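Putative phosphosugar isomerase (Clostridium difficile, PDB 3G68) probably binds and isomerises a phosphorylated sugar, as a double-SIS-domain protein related to the isomerase half of glucosamine-6-phosphate synthase. Local coordinates at residues I301-N306 / T311-V316. Numbering follows the deposited sequence.
Sequences IDITDN and TFNFIV. With EDO (1,2-ethanediol), chain I.
The delta methyl of Ile303 lies over one face of the Phe314 ring, CD1 standing 3.9 Å from the ring centroid and only 14° off its normal, a CH-pi contact displaced slightly toward CD2. The two side chains meet at about a right angle, and it is the methyl end of the isoleucine that touches the ring. Isoleucine suits the place because its longer branch is extended (chi2 176°) and reaches the ring, while the earlier part of the same branch serves a second neighbour: CG1 packs 3.9 Å from Asn313 CB as these two side chains run past each other in opposite directions.

Asn313 is a fitting partner because its apolar CB faces the isoleucine while its amide ends in polar company. Its CG is anti to the carbonyl carbon and beside the backbone N, which carries the amide past Ile303 to a bridging water. Asn313 OD1 receives a hydrogen bond of 2.7 Å from this water. The water in turn accepts one from Thr304 N, linking the two segments. At the other end of the amide, ND2 donates to Ala183 O and, weakly, to Phe312 O, which together should fix the rotation of this buried group. Next to the bridge, Thr304 OG1 accepts from Asn306 N at 2.9 Å in an ST turn that closes the chain over Thr304 to Asn306. At the exposed Asp302, an ethanediol, probably from the crystallisation liquor, binds both backbone polar atoms, N giving to O1 and O taking from O2.

Both segments belong to the connection from strand 299-300, an outermost strand, within this chain, of the parallel sheet that also holds strands 284-289 and 258-264, to helix 316-324. Here Phe314 also touches the loop residues Ile219 and Thr265, while Ile301 packs on helix 187-200, Phe312 on helix 145-165 and Ile315 on helix 220-234.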
loop_
_atom_site.group_PDB
_atom_site.type_symbol
_atom_site.label_atom_id
_atom_site.label_comp_id
_atom_site.label_asym_id
_atom_site.label_seq_id
_atom_site.Cartn_x
_atom_site.Cartn_y
_atom_site.Cartn_z
ATOM N N ILE B 301 38.642 9.516 12.432
ATOM C CA ILE B 301 37.609 10.217 11.652
ATOM C C ILE B 301 37.637 9.723 10.226
ATOM O O ILE B 301 38.704 9.590 9.636
ATOM C CB ILE B 301 37.693 11.767 11.743
ATOM C CG1 ILE B 301 39.143 12.252 11.566
ATOM C CG2 ILE B 301 37.048 12.252 13.088
ATOM C CD1 ILE B 301 39.310 13.749 11.669
ATOM N N ASP B 302 36.463 9.446 9.677
ATOM C CA ASP B 302 36.366 8.887 8.343
ATOM C C ASP B 302 36.258 10.003 7.300
ATOM O O ASP B 302 35.155 10.467 6.955
ATOM C CB ASP B 302 35.190 7.913 8.239
ATOM C CG ASP B 302 35.084 7.291 6.868
ATOM O OD1 ASP B 302 36.117 7.236 6.159
ATOM O OD2 ASP B 302 33.966 6.882 6.504
ATOM N N ILE B 303 37.446 10.399 6.834
ATOM C CA ILE B 303 37.683 11.479 5.873
ATOM C C ILE B 303 37.925 10.817 4.519
ATOM O O ILE B 303 38.497 9.719 4.473
ATOM C CB ILE B 303 38.965 12.281 6.317
ATOM C CG1 ILE B 303 38.703 12.995 7.645
ATOM C CG2 ILE B 303 39.416 13.326 5.291
ATOM C CD1 ILE B 303 39.895 13.717 8.207
ATOM N N THR B 304 37.509 11.473 3.427
ATOM C CA THR B 304 37.769 10.974 2.075
ATOM C C THR B 304 39.231 10.634 1.842
ATOM O O THR B 304 40.129 11.238 2.426
ATOM C CB THR B 304 37.429 11.981 0.963
ATOM O OG1 THR B 304 37.783 11.405 -0.308
ATOM C CG2 THR B 304 38.209 13.322 1.120
ATOM N N ASP B 305 39.435 9.705 0.920
ATOM C CA ASP B 305 40.743 9.239 0.506
ATOM C C ASP B 305 41.378 10.264 -0.477
ATOM O O ASP B 305 42.606 10.250 -0.706
ATOM C CB ASP B 305 40.566 7.865 -0.204
ATOM C CG ASP B 305 41.670 6.893 0.105
ATOM O OD1 ASP B 305 42.005 6.751 1.303
ATOM O OD2 ASP B 305 42.166 6.223 -0.834
ATOM N N ASN B 306 40.532 11.135 -1.048
ATOM C CA ASN B 306 40.955 12.147 -2.005
ATOM C C ASN B 306 41.999 13.087 -1.380
ATOM O O ASN B 306 41.690 13.814 -0.418
ATOM C CB ASN B 306 39.742 12.928 -2.530
ATOM C CG ASN B 306 40.102 13.916 -3.620
ATOM O OD1 ASN B 306 40.784 14.918 -3.375
ATOM N ND2 ASN B 306 39.617 13.656 -4.836
ATOM N N THR B 311 41.189 18.307 2.625
ATOM C CA THR B 311 41.472 19.610 3.211
ATOM C C THR B 311 40.231 20.217 3.903
ATOM O O THR B 311 40.352 21.024 4.786
ATOM C CB THR B 311 42.064 20.610 2.174
ATOM O OG1 THR B 311 42.599 21.757 2.858
ATOM C CG2 THR B 311 40.998 21.049 1.159
ATOM N N PHE B 312 39.036 19.835 3.492
ATOM C CA PHE B 312 37.821 20.372 4.129
ATOM C C PHE B 312 37.423 19.715 5.425
ATOM O O PHE B 312 36.392 20.080 5.984
ATOM C CB PHE B 312 36.660 20.378 3.134
ATOM C CG PHE B 312 36.943 21.227 1.975
ATOM C CD1 PHE B 312 37.133 22.602 2.157
ATOM C CD2 PHE B 312 37.125 20.679 0.706
ATOM C CE1 PHE B 312 37.464 23.415 1.058
ATOM C CE2 PHE B 312 37.436 21.498 -0.375
ATOM C CZ PHE B 312 37.603 22.863 -0.192
ATOM N N ASN B 313 38.192 18.718 5.869
ATOM C CA ASN B 313 37.930 18.069 7.136
ATOM C C ASN B 313 39.100 17.915 8.089
ATOM O O ASN B 313 38.871 17.892 9.282
ATOM C CB ASN B 313 37.451 16.631 6.894
ATOM C CG ASN B 313 36.182 16.526 6.050
ATOM O OD1 ASN B 313 35.982 15.495 5.426
ATOM N ND2 ASN B 313 35.319 17.549 6.054
ATOM N N PHE B 314 40.335 17.798 7.591
ATOM C CA PHE B 314 41.431 17.307 8.452
ATOM C C PHE B 314 41.772 18.098 9.706
ATOM O O PHE B 314 41.995 17.498 10.767
ATOM C CB PHE B 314 42.728 17.035 7.674
ATOM C CG PHE B 314 43.257 15.669 7.909
ATOM C CD1 PHE B 314 43.681 15.282 9.167
ATOM C CD2 PHE B 314 43.270 14.734 6.868
ATOM C CE1 PHE B 314 44.158 13.970 9.386
ATOM C CE2 PHE B 314 43.698 13.451 7.080
ATOM C CZ PHE B 314 44.134 13.063 8.345
ATOM N N ILE B 315 41.805 19.422 9.609
ATOM C CA ILE B 315 42.212 20.234 10.744
ATOM C C ILE B 315 41.063 20.750 11.617
ATOM O O ILE B 315 41.305 21.475 12.583
ATOM C CB ILE B 315 43.205 21.367 10.369
ATOM C CG1 ILE B 315 42.594 22.433 9.482
ATOM C CG2 ILE B 315 44.451 20.803 9.697
ATOM C CD1 ILE B 315 43.520 23.666 9.384
ATOM N N VAL B 316 39.826 20.355 11.305
ATOM C CA VAL B 316 38.661 20.697 12.165
ATOM C C VAL B 316 38.965 20.456 13.658
ATOM O O VAL B 316 38.719 21.349 14.474
ATOM C CB VAL B 316 37.362 19.969 11.703
ATOM C CG1 VAL B 316 36.224 20.089 12.722
ATOM C CG2 VAL B 316 36.913 20.543 10.407
HETATM C C1 EDO I . 33.220 11.198 10.768
HETATM O O1 EDO I . 34.184 10.132 10.770
HETATM C C2 EDO I . 32.949 11.660 9.342
HETATM O O2 EDO I . 32.893 10.553 8.427
HETATM O O HOH W 1 36.004 13.574 3.583
#